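Local coordinates for protein MxaA (Stigmatella aurantiaca, PDB 4W4T) that carries, in this chain, the terminal NADPH-binding reductase domain of a myxalamid PKS-NRPS, which probably releases the carrier-bound product by reduction, ultimately to a primary alcohol, at residues L55-A63 and L75-L86; A275-D283 and V371-C379. One frame throughout, in Å; residues are numbered along the deposited sequence.

Interaction 1: residues L55-A63 and L75-L86; sequences LRTILLTGA and LCRRTDARIYCL
Ile-58 and Ile-83 lie side by side on neighbouring parallel strands, the two strands of a right-handed beta-alpha-beta unit. This unit opens the Rossmann fold of the reductase domain, with helix 66-78 as the crossover. Ile-58 N gives to Arg-82 O and Ile-58 O takes from Tyr-84 N; Leu-60 does the same with Tyr-84 O and Leu-86 N. The bond from Leu-60 N to Tyr-84 O is 2.7 Å long and almost straight, 175° at the hydrogen.

The tight part is the face under the helix. There Ile-58 CB meets Ile-83 CD1 at 4.0 Å, and Ile-58 CD1 rests on Ala-81 CB at 3.9 Å. Leu-75, from the end of the helix, reaches both Ile-58 and Leu-60 with CD1, and Leu-72 of the same helix touches Ile-83. Thr-79 OG1 accepts from Ala-81 N in an ST turn.

The other face carries Thr-57, Arg-82 and Tyr-84. It opens to solvent at the Arg-82 end; Tyr-84 is buried against Val-118 and Val-120. With CG beside its own backbone N (chi1 -70°), the Tyr-84 ring turns an edge to Thr-57, and Tyr-84 CE1 lies 3.7 Å from Thr-57 CG2. Tyr-84 OH takes a bond from Arg-82 NH2 at 2.6 Å and a weak one from NH1. A phenylalanine in place of Tyr-84 would probably keep the edge contact but leave the Arg-82 guanidinium without this hydroxyl and freer to swing.

Beyond the strand, towards the NADPH-binding loop, water 1 donates to Leu-60 O and Leu-86 O and accepts from Ala-63 N at 2.9 Å.

Interaction 2: residues A275-D283 and V371-C379; sequences APSVDALLD and VGGPRMVVC
Residues 278-282 and 372-378, without regular secondary structure, run alongside each other, and one direct backbone hydrogen bond joins them, from Asp-279 N to Gly-372 O at 3.0 Å. The donor lies in the carbonyl plane, on a lone pair of Gly-372 O, with an angle of 155° at the hydrogen. The same oxygen also receives a CA-H...O contact from Val-278 CA.

Asp-279 folds back over Gly-372. Its CG sits between the backbone N and the carbonyl carbon (chi1 51°), which brings Asp-279 OD2 to 3.3 Å from Gly-372 CA. Gly-372, having no CB, allows the carboxylate to sit directly against its CA. Water 3 donates to Asp-279 OD2 and takes a weak bond from Gly-372 N. Gly-373 has a positive phi, a backbone shape that suits glycine, and Val-278 CG1 packs over its CA. Val-278 CG1 also touches Pro-374 CD at 4.3 Å, and Tyr-337 of helix 337-348 packs on both Val-278 and Pro-374.

The contact lies where the chain leaves strand 274-277, which pairs in parallel with strand 333-336 in a small two-stranded sheet apart from the Rossmann sheet. The partner is the long loop between helices 352-362 and 382-388.

Further along, Met-376, a selenomethionine, lies across from Ala-280 and Leu-282. Its side chain is extended beyond CG, and Met-376 SE lies 3.6 Å from Ala-280 CB. Leu-282 CD2 is 3.7 Å from Met-376 SE. Leu-282 also packs on Ala-318 and Met-321 of helix 318-328. Leu-281 CD1 meets Val-378 CG2 at 4.1 Å. Beside this pair, water 4 bridges the backbones by donating to Leu-281 O and to Val-377 O, each at 2.8 Å.

In the fold
Interaction 1 is core and interaction 2 is surface. They share no helix or strand, and their centres lie about 37 Å apart, on opposite sides of the chain's centre. Interaction 1 joins neighbours in sequence within the Rossmann sheet, near the NADPH-binding residues Ile-124 and Asn-149. Interaction 2 joins segments far apart in sequence, away from the NADPH-binding residues. Regular backbone bonding and buried aliphatic packing hold the first. The second has a single direct backbone bond, a few apolar touches and two bridging waters. Segment 55-63 continues its bonding into strand 145-148 on its other side, while segment 275-283 pairs with strand 333-336.

Interaction 1: residues L55-A63 and L75-L86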
ATOM      1  N   LEU A  55      14.364  32.835  27.699  1.00 29.26           N
ATOM      2  CA  LEU A  55      13.723  32.623  26.398  1.00 30.74           C
ATOM      3  C   LEU A  55      12.332  33.226  26.381  1.00 31.71           C
ATOM      4  O   LEU A  55      11.479  32.855  27.190  1.00 35.15           O
ATOM      5  CB  LEU A  55      13.614  31.134  26.061  1.00 28.73           C
ATOM      6  CG  LEU A  55      14.848  30.271  25.770  1.00 32.00           C
ATOM      7  CD1 LEU A  55      14.418  28.840  25.508  1.00 32.73           C
ATOM      8  CD2 LEU A  55      15.661  30.805  24.603  1.00 31.50           C
ATOM      9  N   ARG A  56      12.097  34.134  25.437  1.00 29.67           N
ATOM     10  CA  ARG A  56      10.817  34.818  25.342  1.00 27.90           C
ATOM     11  C   ARG A  56       9.859  34.058  24.417  1.00 26.26           C
ATOM     12  O   ARG A  56       8.647  34.031  24.635  1.00 24.82           O
ATOM     13  CB  ARG A  56      11.026  36.258  24.849  1.00 31.33           C
ATOM     14  CG  ARG A  56      11.950  37.113  25.726  1.00 28.85           C
ATOM     15  CD  ARG A  56      12.503  38.306  24.950  1.00 30.97           C
ATOM     16  NE  ARG A  56      13.388  37.834  23.897  1.00 31.02           N
ATOM     17  CZ  ARG A  56      14.113  38.612  23.102  1.00 28.46           C
ATOM     18  NH1 ARG A  56      14.098  39.938  23.228  1.00 29.92           N
ATOM     19  NH2 ARG A  56      14.876  38.048  22.185  1.00 25.97           N
ATOM     20  N   THR A  57      10.415  33.440  23.376  1.00 25.48           N
ATOM     21  CA  THR A  57       9.613  32.810  22.331  1.00 24.51           C
ATOM     22  C   THR A  57      10.249  31.539  21.803  1.00 20.53           C
ATOM     23  O   THR A  57      11.472  31.414  21.754  1.00 21.52           O
ATOM     24  CB  THR A  57       9.434  33.731  21.121  1.00 23.05           C
ATOM     25  OG1 THR A  57      10.734  34.037  20.628  1.00 18.94           O
ATOM     26  CG2 THR A  57       8.717  35.023  21.501  1.00 25.55           C
ATOM     27  N   ILE A  58       9.404  30.615  21.380  1.00 18.01           N
ATOM     28  CA  ILE A  58       9.850  29.327  20.870  1.00 20.05           C
ATOM     29  C   ILE A  58       9.053  28.943  19.638  1.00 17.91           C
ATOM     30  O   ILE A  58       7.827  29.067  19.618  1.00 20.96           O
ATOM     31  CB  ILE A  58       9.702  28.224  21.954  1.00 19.99           C
ATOM     32  CG1 ILE A  58      10.716  28.464  23.076  1.00 21.48           C
ATOM     33  CG2 ILE A  58       9.840  26.848  21.321  1.00 19.87           C
ATOM     34  CD1 ILE A  58      10.577  27.533  24.295  1.00 23.47           C
ATOM     35  N   LEU A  59       9.737  28.477  18.596  1.00 16.75           N
ATOM     36  CA  LEU A  59       9.034  27.914  17.458  1.00 17.10           C
ATOM     37  C   LEU A  59       8.996  26.388  17.540  1.00 16.38           C
ATOM     38  O   LEU A  59      10.038  25.743  17.634  1.00 16.53           O
ATOM     39  CB  LEU A  59       9.684  28.335  16.144  1.00 18.45           C
ATOM     40  CG  LEU A  59       9.045  27.696  14.904  1.00 17.85           C
ATOM     41  CD1 LEU A  59       7.636  28.204  14.663  1.00 20.78           C
ATOM     42  CD2 LEU A  59       9.914  27.897  13.658  1.00 18.27           C
ATOM     43  N   LEU A  60       7.794  25.830  17.509  1.00 14.32           N
ATOM     44  CA  LEU A  60       7.622  24.377  17.494  1.00 17.47           C
ATOM     45  C   LEU A  60       7.087  23.922  16.148  1.00 15.78           C
ATOM     46  O   LEU A  60       6.073  24.414  15.671  1.00 17.80           O
ATOM     47  CB  LEU A  60       6.669  23.924  18.609  1.00 16.00           C
ATOM     48  CG  LEU A  60       6.348  22.422  18.685  1.00 17.05           C
ATOM     49  CD1 LEU A  60       7.619  21.592  18.903  1.00 15.26           C
ATOM     50  CD2 LEU A  60       5.319  22.163  19.793  1.00 19.32           C
ATOM     51  N   THR A  61       7.770  22.976  15.523  1.00 17.03           N
ATOM     52  CA  THR A  61       7.187  22.318  14.373  1.00 16.98           C
ATOM     53  C   THR A  61       6.641  20.960  14.828  1.00 18.27           C
ATOM     54  O   THR A  61       7.220  20.290  15.698  1.00 19.03           O
ATOM     55  CB  THR A  61       8.206  22.138  13.202  1.00 16.78           C
ATOM     56  OG1 THR A  61       9.305  21.325  13.616  1.00 14.24           O
ATOM     57  CG2 THR A  61       8.750  23.477  12.744  1.00 15.43           C
ATOM     58  N   GLY A  62       5.520  20.566  14.239  1.00 19.74           N
ATOM     59  CA  GLY A  62       4.976  19.245  14.460  1.00 22.35           C
ATOM     60  C   GLY A  62       3.928  19.205  15.556  1.00 23.24           C
ATOM     61  O   GLY A  62       3.610  18.125  16.053  1.00 22.66           O
ATOM     62  N   ALA A  63       3.367  20.364  15.907  1.00 20.06           N
ATOM     63  CA  ALA A  63       2.344  20.428  16.951  1.00 20.96           C
ATOM     64  C   ALA A  63       1.080  19.622  16.637  1.00 21.64           C
ATOM     65  O   ALA A  63       0.290  19.338  17.548  1.00 24.53           O
ATOM     66  CB  ALA A  63       1.967  21.883  17.235  1.00 20.49           C
ATOM     67  N   LEU A  75       6.078  21.990  26.901  1.00 21.17           N
ATOM     68  CA  LEU A  75       6.749  23.283  26.782  1.00 22.95           C
ATOM     69  C   LEU A  75       5.974  24.402  27.488  1.00 24.79           C
ATOM     70  O   LEU A  75       6.572  25.308  28.069  1.00 26.94           O
ATOM     71  CB  LEU A  75       6.956  23.646  25.297  1.00 19.51           C
ATOM     72  CG  LEU A  75       8.104  22.910  24.590  1.00 17.75           C
ATOM     73  CD1 LEU A  75       8.057  23.190  23.093  1.00 19.05           C
ATOM     74  CD2 LEU A  75       9.460  23.287  25.152  1.00 18.50           C
ATOM     75  N   CYS A  76       4.648  24.344  27.431  1.00 23.33           N
ATOM     76  CA  CYS A  76       3.836  25.321  28.156  1.00 26.09           C
ATOM     77  C   CYS A  76       4.040  25.204  29.674  1.00 29.59           C
ATOM     78  O   CYS A  76       4.092  26.214  30.380  1.00 29.00           O
ATOM     79  CB  CYS A  76       2.363  25.158  27.798  1.00 27.02           C
ATOM     80  SG  CYS A  76       1.984  25.614  26.088  1.00 29.86           S
ATOM     81  N   ARG A  77       4.199  23.977  30.168  1.00 28.41           N
ATOM     82  CA  ARG A  77       4.350  23.773  31.605  1.00 31.20           C
ATOM     83  C   ARG A  77       5.728  24.177  32.120  1.00 30.77           C
ATOM     84  O   ARG A  77       5.854  24.694  33.228  1.00 31.34           O
ATOM     85  CB  ARG A  77       4.066  22.311  31.968  1.00 32.22           C
ATOM     86  CG  ARG A  77       2.579  21.977  32.004  1.00 35.22           C
ATOM     87  CD  ARG A  77       2.301  20.630  32.655  1.00 36.39           C
ATOM     88  NE  ARG A  77       2.608  19.520  31.757  1.00 38.23           N
ATOM     89  CZ  ARG A  77       3.721  18.798  31.824  1.00 33.89           C
ATOM     90  NH1 ARG A  77       4.635  19.070  32.750  1.00 35.18           N
ATOM     91  NH2 ARG A  77       3.921  17.814  30.960  1.00 32.00           N
ATOM     92  N   ARG A  78       6.768  23.944  31.329  1.00 28.56           N
ATOM     93  CA  ARG A  78       8.140  24.133  31.753  1.00 29.35           C
ATOM     94  C   ARG A  78       8.829  25.396  31.353  1.00 32.53           C
ATOM     95  O   ARG A  78       9.950  25.658  31.724  1.00 37.24           O
ATOM     96  CB  ARG A  78       8.969  22.981  31.280  1.00 34.84           C
ATOM     97  CG  ARG A  78       8.270  21.673  31.470  1.00 32.92           C
ATOM     98  CD  ARG A  78       8.759  20.999  32.687  1.00 39.03           C
ATOM     99  NE  ARG A  78      10.192  20.973  32.702  1.00 41.87           N
ATOM    100  CZ  ARG A  78      10.966  20.045  32.162  1.00 39.95           C
ATOM    101  NH1 ARG A  78      10.484  18.968  31.518  1.00 36.40           N
ATOM    102  NH2 ARG A  78      12.244  20.212  32.271  1.00 38.17           N
ATOM    103  N   THR A  79       8.162  26.166  30.544  1.00 32.55           N
ATOM    104  CA  THR A  79       8.682  27.464  30.146  1.00 33.21           C
ATOM    105  C   THR A  79       7.586  28.502  30.311  1.00 29.81           C
ATOM    106  O   THR A  79       6.415  28.154  30.407  1.00 28.75           O
ATOM    107  CB  THR A  79       9.143  27.487  28.678  1.00 32.06           C
ATOM    108  OG1 THR A  79       7.994  27.643  27.837  1.00 27.75           O
ATOM    109  CG2 THR A  79       9.876  26.202  28.301  1.00 34.13           C
ATOM    110  N   ASP A  80       7.955  29.776  30.310  1.00 32.18           N
ATOM    111  CA  ASP A  80       6.942  30.818  30.191  1.00 35.20           C
ATOM    112  C   ASP A  80       7.108  31.554  28.860  1.00 34.09           C
ATOM    113  O   ASP A  80       6.789  32.736  28.746  1.00 30.80           O
ATOM    114  CB  ASP A  80       7.007  31.792  31.369  1.00 38.22           C
ATOM    115  CG  ASP A  80       8.311  32.562  31.428  1.00 43.45           C
ATOM    116  OD1 ASP A  80       9.301  32.114  30.819  1.00 43.88           O
ATOM    117  OD2 ASP A  80       8.348  33.618  32.095  1.00 56.53           O
ATOM    118  N   ALA A  81       7.614  30.844  27.855  1.00 32.36           N
ATOM    119  CA  ALA A  81       7.767  31.427  26.526  1.00 30.47           C
ATOM    120  C   ALA A  81       6.464  31.289  25.741  1.00 26.66           C
ATOM    121  O   ALA A  81       5.688  30.378  25.981  1.00 27.09           O
ATOM    122  CB  ALA A  81       8.915  30.764  25.777  1.00 25.66           C
ATOM    123  N   ARG A  82       6.214  32.209  24.817  1.00 28.02           N
ATOM    124  CA  ARG A  82       5.108  32.025  23.889  1.00 24.13           C
ATOM    125  C   ARG A  82       5.545  30.969  22.879  1.00 23.01           C
ATOM    126  O   ARG A  82       6.674  31.009  22.402  1.00 24.82           O
ATOM    127  CB  ARG A  82       4.732  33.348  23.209  1.00 30.80           C
ATOM    128  CG  ARG A  82       4.150  34.364  24.202  1.00 35.61           C
ATOM    129  CD  ARG A  82       3.586  35.598  23.535  1.00 42.12           C
ATOM    130  NE  ARG A  82       4.613  36.329  22.804  1.00 42.31           N
ATOM    131  CZ  ARG A  82       4.632  36.457  21.485  1.00 41.90           C
ATOM    132  NH1 ARG A  82       3.665  35.914  20.754  1.00 46.73           N
ATOM    133  NH2 ARG A  82       5.608  37.137  20.900  1.00 41.93           N
ATOM    134  N   ILE A  83       4.675  30.013  22.591  1.00 23.02           N
ATOM    135  CA  ILE A  83       5.037  28.903  21.716  1.00 24.05           C
ATOM    136  C   ILE A  83       4.408  29.083  20.345  1.00 20.72           C
ATOM    137  O   ILE A  83       3.227  28.801  20.150  1.00 22.99           O
ATOM    138  CB  ILE A  83       4.601  27.521  22.286  1.00 22.81           C
ATOM    139  CG1 ILE A  83       4.927  27.392  23.786  1.00 22.71           C
ATOM    140  CG2 ILE A  83       5.229  26.385  21.460  1.00 21.09           C
ATOM    141  CD1 ILE A  83       6.405  27.472  24.128  1.00 25.61           C
ATOM    142  N   TYR A  84       5.212  29.548  19.396  1.00 21.05           N
ATOM    143  CA  TYR A  84       4.788  29.635  18.009  1.00 22.08           C
ATOM    144  C   TYR A  84       4.737  28.239  17.408  1.00 19.96           C
ATOM    145  O   TYR A  84       5.719  27.508  17.480  1.00 20.60           O
ATOM    146  CB  TYR A  84       5.740  30.520  17.204  1.00 19.82           C
ATOM    147  CG  TYR A  84       5.665  31.988  17.565  1.00 25.33           C
ATOM    148  CD1 TYR A  84       6.203  32.469  18.755  1.00 24.90           C
ATOM    149  CD2 TYR A  84       5.064  32.896  16.704  1.00 27.88           C
ATOM    150  CE1 TYR A  84       6.132  33.826  19.079  1.00 28.30           C
ATOM    151  CE2 TYR A  84       4.989  34.245  17.018  1.00 31.31           C
ATOM    152  CZ  TYR A  84       5.522  34.703  18.201  1.00 33.44           C
ATOM    153  OH  TYR A  84       5.442  36.052  18.490  1.00 40.03           O
ATOM    154  N   CYS A  85       3.604  27.886  16.814  1.00 17.76           N
ATOM    155  CA  CYS A  85       3.412  26.559  16.242  1.00 19.88           C
ATOM    156  C   CYS A  85       3.126  26.583  14.747  1.00 19.59           C
ATOM    157  O   CYS A  85       2.077  27.032  14.319  1.00 21.95           O
ATOM    158  CB  CYS A  85       2.273  25.836  16.954  1.00 18.71           C
ATOM    159  SG  CYS A  85       2.611  25.535  18.689  1.00 22.76           S
ATOM    160  N   LEU A  86       4.054  26.054  13.963  1.00 17.84           N
ATOM    161  CA  LEU A  86       3.876  25.994  12.520  1.00 19.41           C
ATOM    162  C   LEU A  86       2.747  25.021  12.183  1.00 22.19           C
ATOM    163  O   LEU A  86       2.751  23.882  12.647  1.00 19.15           O
ATOM    164  CB  LEU A  86       5.182  25.567  11.843  1.00 18.86           C
ATOM    165  CG  LEU A  86       5.230  25.690  10.322  1.00 19.90           C
ATOM    166  CD1 LEU A  86       5.354  27.154   9.923  1.00 20.21           C
ATOM    167  CD2 LEU A  86       6.390  24.879   9.785  1.00 19.91           C
TER
HETATM  168  O   HOH W   1       3.670  23.076  14.961  1.00 22.43           O
HETATM  169  O   HOH W   2       3.229  21.470  12.259  1.00 34.71           O

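Interaction 2: residues A275-D283 and V371-C379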
ATOM      1  N   ALA A 275       0.763 -14.514  17.275  1.00 20.19           N
ATOM      2  CA  ALA A 275       1.829 -13.508  17.302  1.00 19.93           C
ATOM      3  C   ALA A 275       3.150 -14.166  16.922  1.00 18.82           C
ATOM      4  O   ALA A 275       3.313 -15.380  17.112  1.00 19.36           O
ATOM      5  CB  ALA A 275       1.922 -12.863  18.681  1.00 20.58           C
ATOM      6  N   PRO A 276       4.096 -13.376  16.388  1.00 19.57           N
ATOM      7  CA  PRO A 276       5.364 -13.947  15.930  1.00 19.38           C
ATOM      8  C   PRO A 276       6.401 -14.030  17.032  1.00 21.45           C
ATOM      9  O   PRO A 276       6.485 -13.119  17.859  1.00 20.93           O
ATOM     10  CB  PRO A 276       5.810 -12.958  14.848  1.00 19.89           C
ATOM     11  CG  PRO A 276       5.283 -11.653  15.326  1.00 17.56           C
ATOM     12  CD  PRO A 276       3.969 -11.954  15.998  1.00 18.40           C
ATOM     13  N   SER A 277       7.185 -15.100  17.053  1.00 21.07           N
ATOM     14  CA  SER A 277       8.349 -15.117  17.916  1.00 23.27           C
ATOM     15  C   SER A 277       9.472 -14.455  17.128  1.00 25.99           C
ATOM     16  O   SER A 277       9.936 -14.982  16.121  1.00 31.56           O
ATOM     17  CB  SER A 277       8.722 -16.537  18.356  1.00 26.09           C
ATOM     18  OG  SER A 277       8.894 -17.396  17.246  1.00 26.02           O
ATOM     19  N   VAL A 278       9.855 -13.259  17.544  1.00 23.63           N
ATOM     20  CA  VAL A 278      10.968 -12.568  16.919  1.00 22.79           C
ATOM     21  C   VAL A 278      12.088 -12.505  17.945  1.00 24.36           C
ATOM     22  O   VAL A 278      11.824 -12.521  19.150  1.00 24.42           O
ATOM     23  CB  VAL A 278      10.574 -11.164  16.437  1.00 23.28           C
ATOM     24  CG1 VAL A 278       9.492 -11.257  15.367  1.00 23.24           C
ATOM     25  CG2 VAL A 278      10.087 -10.319  17.599  1.00 25.46           C
ATOM     26  N   ASP A 279      13.335 -12.476  17.493  1.00 22.53           N
ATOM     27  CA  ASP A 279      14.435 -12.477  18.455  1.00 25.26           C
ATOM     28  C   ASP A 279      14.955 -11.073  18.788  1.00 25.54           C
ATOM     29  O   ASP A 279      15.958 -10.940  19.470  1.00 25.06           O
ATOM     30  CB  ASP A 279      15.592 -13.347  17.957  1.00 29.44           C
ATOM     31  CG  ASP A 279      16.010 -13.017  16.540  1.00 32.26           C
ATOM     32  OD1 ASP A 279      15.826 -11.860  16.105  1.00 31.77           O
ATOM     33  OD2 ASP A 279      16.541 -13.922  15.858  1.00 36.18           O
ATOM     34  N   ALA A 280      14.271 -10.033  18.321  1.00 23.94           N
ATOM     35  CA  ALA A 280      14.710  -8.666  18.604  1.00 26.94           C
ATOM     36  C   ALA A 280      14.604  -8.303  20.087  1.00 25.59           C
ATOM     37  O   ALA A 280      13.777  -8.853  20.821  1.00 24.75           O
ATOM     38  CB  ALA A 280      13.907  -7.678  17.778  1.00 29.34           C
ATOM     39  N   LEU A 281      15.449  -7.374  20.526  1.00 23.35           N
ATOM     40  CA  LEU A 281      15.284  -6.755  21.836  1.00 23.93           C
ATOM     41  C   LEU A 281      14.363  -5.556  21.664  1.00 26.84           C
ATOM     42  O   LEU A 281      14.826  -4.461  21.332  1.00 25.70           O
ATOM     43  CB  LEU A 281      16.622  -6.309  22.419  1.00 23.64           C
ATOM     44  CG  LEU A 281      17.734  -7.352  22.407  1.00 29.21           C
ATOM     45  CD1 LEU A 281      19.030  -6.755  22.915  1.00 30.02           C
ATOM     46  CD2 LEU A 281      17.319  -8.558  23.232  1.00 31.06           C
ATOM     47  N   LEU A 282      13.072  -5.761  21.896  1.00 21.75           N
ATOM     48  CA  LEU A 282      12.071  -4.762  21.557  1.00 19.77           C
ATOM     49  C   LEU A 282      12.171  -3.499  22.410  1.00 19.99           C
ATOM     50  O   LEU A 282      12.222  -3.557  23.643  1.00 18.24           O
ATOM     51  CB  LEU A 282      10.675  -5.362  21.679  1.00 18.62           C
ATOM     52  CG  LEU A 282      10.437  -6.601  20.813  1.00 20.93           C
ATOM     53  CD1 LEU A 282       9.170  -7.321  21.257  1.00 18.85           C
ATOM     54  CD2 LEU A 282      10.336  -6.225  19.336  1.00 20.04           C
ATOM     55  N   ASP A 283      12.207  -2.363  21.726  1.00 18.85           N
ATOM     56  CA  ASP A 283      12.084  -1.058  22.351  1.00 19.56           C
ATOM     57  C   ASP A 283      10.641  -0.556  22.367  1.00 16.80           C
ATOM     58  O   ASP A 283       9.971  -0.549  21.339  1.00 17.87           O
ATOM     59  CB  ASP A 283      12.936  -0.032  21.617  1.00 19.60           C
ATOM     60  CG  ASP A 283      12.891   1.321  22.286  1.00 19.37           C
ATOM     61  OD1 ASP A 283      13.154   1.341  23.500  1.00 18.12           O
ATOM     62  OD2 ASP A 283      12.601   2.348  21.619  1.00 17.89           O
ATOM     63  N   VAL A 371      14.883 -16.129  10.058  1.00 42.59           N
ATOM     64  CA  VAL A 371      13.884 -16.821  10.870  1.00 43.29           C
ATOM     65  C   VAL A 371      13.442 -16.016  12.095  1.00 38.65           C
ATOM     66  O   VAL A 371      12.300 -16.134  12.543  1.00 36.81           O
ATOM     67  CB  VAL A 371      14.406 -18.208  11.347  1.00 43.01           C
ATOM     68  CG1 VAL A 371      14.763 -19.077  10.153  1.00 45.98           C
ATOM     69  CG2 VAL A 371      15.606 -18.060  12.291  1.00 42.21           C
ATOM     70  N   GLY A 372      14.344 -15.199  12.629  1.00 37.37           N
ATOM     71  CA  GLY A 372      14.051 -14.445  13.832  1.00 34.83           C
ATOM     72  C   GLY A 372      13.279 -13.167  13.584  1.00 33.43           C
ATOM     73  O   GLY A 372      13.018 -12.414  14.514  1.00 30.89           O
ATOM     74  N   GLY A 373      12.914 -12.909  12.335  1.00 29.67           N
ATOM     75  CA  GLY A 373      12.105 -11.749  12.023  1.00 31.05           C
ATOM     76  C   GLY A 373      12.944 -10.532  11.684  1.00 33.83           C
ATOM     77  O   GLY A 373      14.152 -10.639  11.493  1.00 30.38           O
ATOM     78  N   PRO A 374      12.297  -9.363  11.601  1.00 32.70           N
ATOM     79  CA  PRO A 374      12.918  -8.105  11.181  1.00 34.93           C
ATOM     80  C   PRO A 374      14.124  -7.698  12.024  1.00 30.51           C
ATOM     81  O   PRO A 374      14.100  -7.860  13.240  1.00 24.68           O
ATOM     82  CB  PRO A 374      11.784  -7.092  11.346  1.00 35.70           C
ATOM     83  CG  PRO A 374      10.548  -7.898  11.198  1.00 36.34           C
ATOM     84  CD  PRO A 374      10.859  -9.197  11.864  1.00 35.75           C
ATOM     85  N   ARG A 375      15.161  -7.184  11.368  1.00 30.80           N
ATOM     86  CA  ARG A 375      16.287  -6.572  12.059  1.00 28.08           C
ATOM     87  C   ARG A 375      15.817  -5.298  12.735  1.00 26.71           C
ATOM     88  O   ARG A 375      15.104  -4.502  12.128  1.00 21.84           O
ATOM     89  CB  ARG A 375      17.424  -6.221  11.088  1.00 30.35           C
ATOM     90  CG  ARG A 375      17.811  -7.321  10.109  1.00 40.05           C
ATOM     91  CD  ARG A 375      18.412  -6.727   8.832  1.00 42.40           C
ATOM     92  NE  ARG A 375      18.926  -7.771   7.948  1.00 47.79           N
ATOM     93  CZ  ARG A 375      19.475  -7.550   6.760  1.00 51.16           C
ATOM     94  NH1 ARG A 375      19.594  -6.309   6.302  1.00 56.36           N
ATOM     95  NH2 ARG A 375      19.911  -8.572   6.032  1.00 49.74           N
HETATM   96  N   MSE A 376      16.234  -5.091  13.977  1.00 23.26           N
HETATM   97  CA  MSE A 376      15.945  -3.835  14.662  1.00 24.26           C
HETATM   98  C   MSE A 376      17.224  -3.255  15.257  1.00 22.65           C
HETATM   99  O   MSE A 376      18.251  -3.933  15.308  1.00 22.85           O
HETATM  100  CB  MSE A 376      14.879  -4.053  15.727  1.00 23.44           C
HETATM  101  CG  MSE A 376      13.578  -4.529  15.107  1.00 24.84           C
HETATM  102 SE   MSE A 376      12.180  -4.764  16.425  1.00 37.09          SE
HETATM  103  CE  MSE A 376      11.001  -5.957  15.407  1.00 30.12           C
ATOM    104  N   VAL A 377      17.179  -1.993  15.665  1.00 20.60           N
ATOM    105  CA  VAL A 377      18.366  -1.367  16.220  1.00 20.08           C
ATOM    106  C   VAL A 377      18.333  -1.399  17.743  1.00 18.59           C
ATOM    107  O   VAL A 377      17.281  -1.277  18.360  1.00 19.40           O
ATOM    108  CB  VAL A 377      18.520   0.096  15.726  1.00 17.76           C
ATOM    109  CG1 VAL A 377      17.305   0.901  16.076  1.00 22.53           C
ATOM    110  CG2 VAL A 377      19.766   0.724  16.313  1.00 20.33           C
ATOM    111  N   VAL A 378      19.498  -1.598  18.338  1.00 18.85           N
ATOM    112  CA  VAL A 378      19.652  -1.529  19.780  1.00 20.60           C
ATOM    113  C   VAL A 378      20.560  -0.355  20.093  1.00 17.79           C
ATOM    114  O   VAL A 378      21.638  -0.252  19.516  1.00 18.93           O
ATOM    115  CB  VAL A 378      20.239  -2.832  20.344  1.00 20.08           C
ATOM    116  CG1 VAL A 378      20.313  -2.780  21.859  1.00 22.69           C
ATOM    117  CG2 VAL A 378      19.413  -4.001  19.881  1.00 23.83           C
ATOM    118  N   CYS A 379      20.111   0.525  20.988  1.00 18.22           N
ATOM    119  CA  CYS A 379      20.794   1.785  21.293  1.00 19.07           C
ATOM    120  C   CYS A 379      21.218   1.881  22.740  1.00 17.85           C
ATOM    121  O   CYS A 379      20.466   1.494  23.638  1.00 20.60           O
ATOM    122  CB  CYS A 379      19.890   2.984  20.989  1.00 17.22           C
ATOM    123  SG  CYS A 379      19.573   3.141  19.261  1.00 21.78           S
TER
HETATM  124  O   HOH W   3      16.935 -13.844  13.063  1.00 38.16           O
HETATM  125  O   HOH W   4      15.679  -3.558  18.808  1.00 25.76           O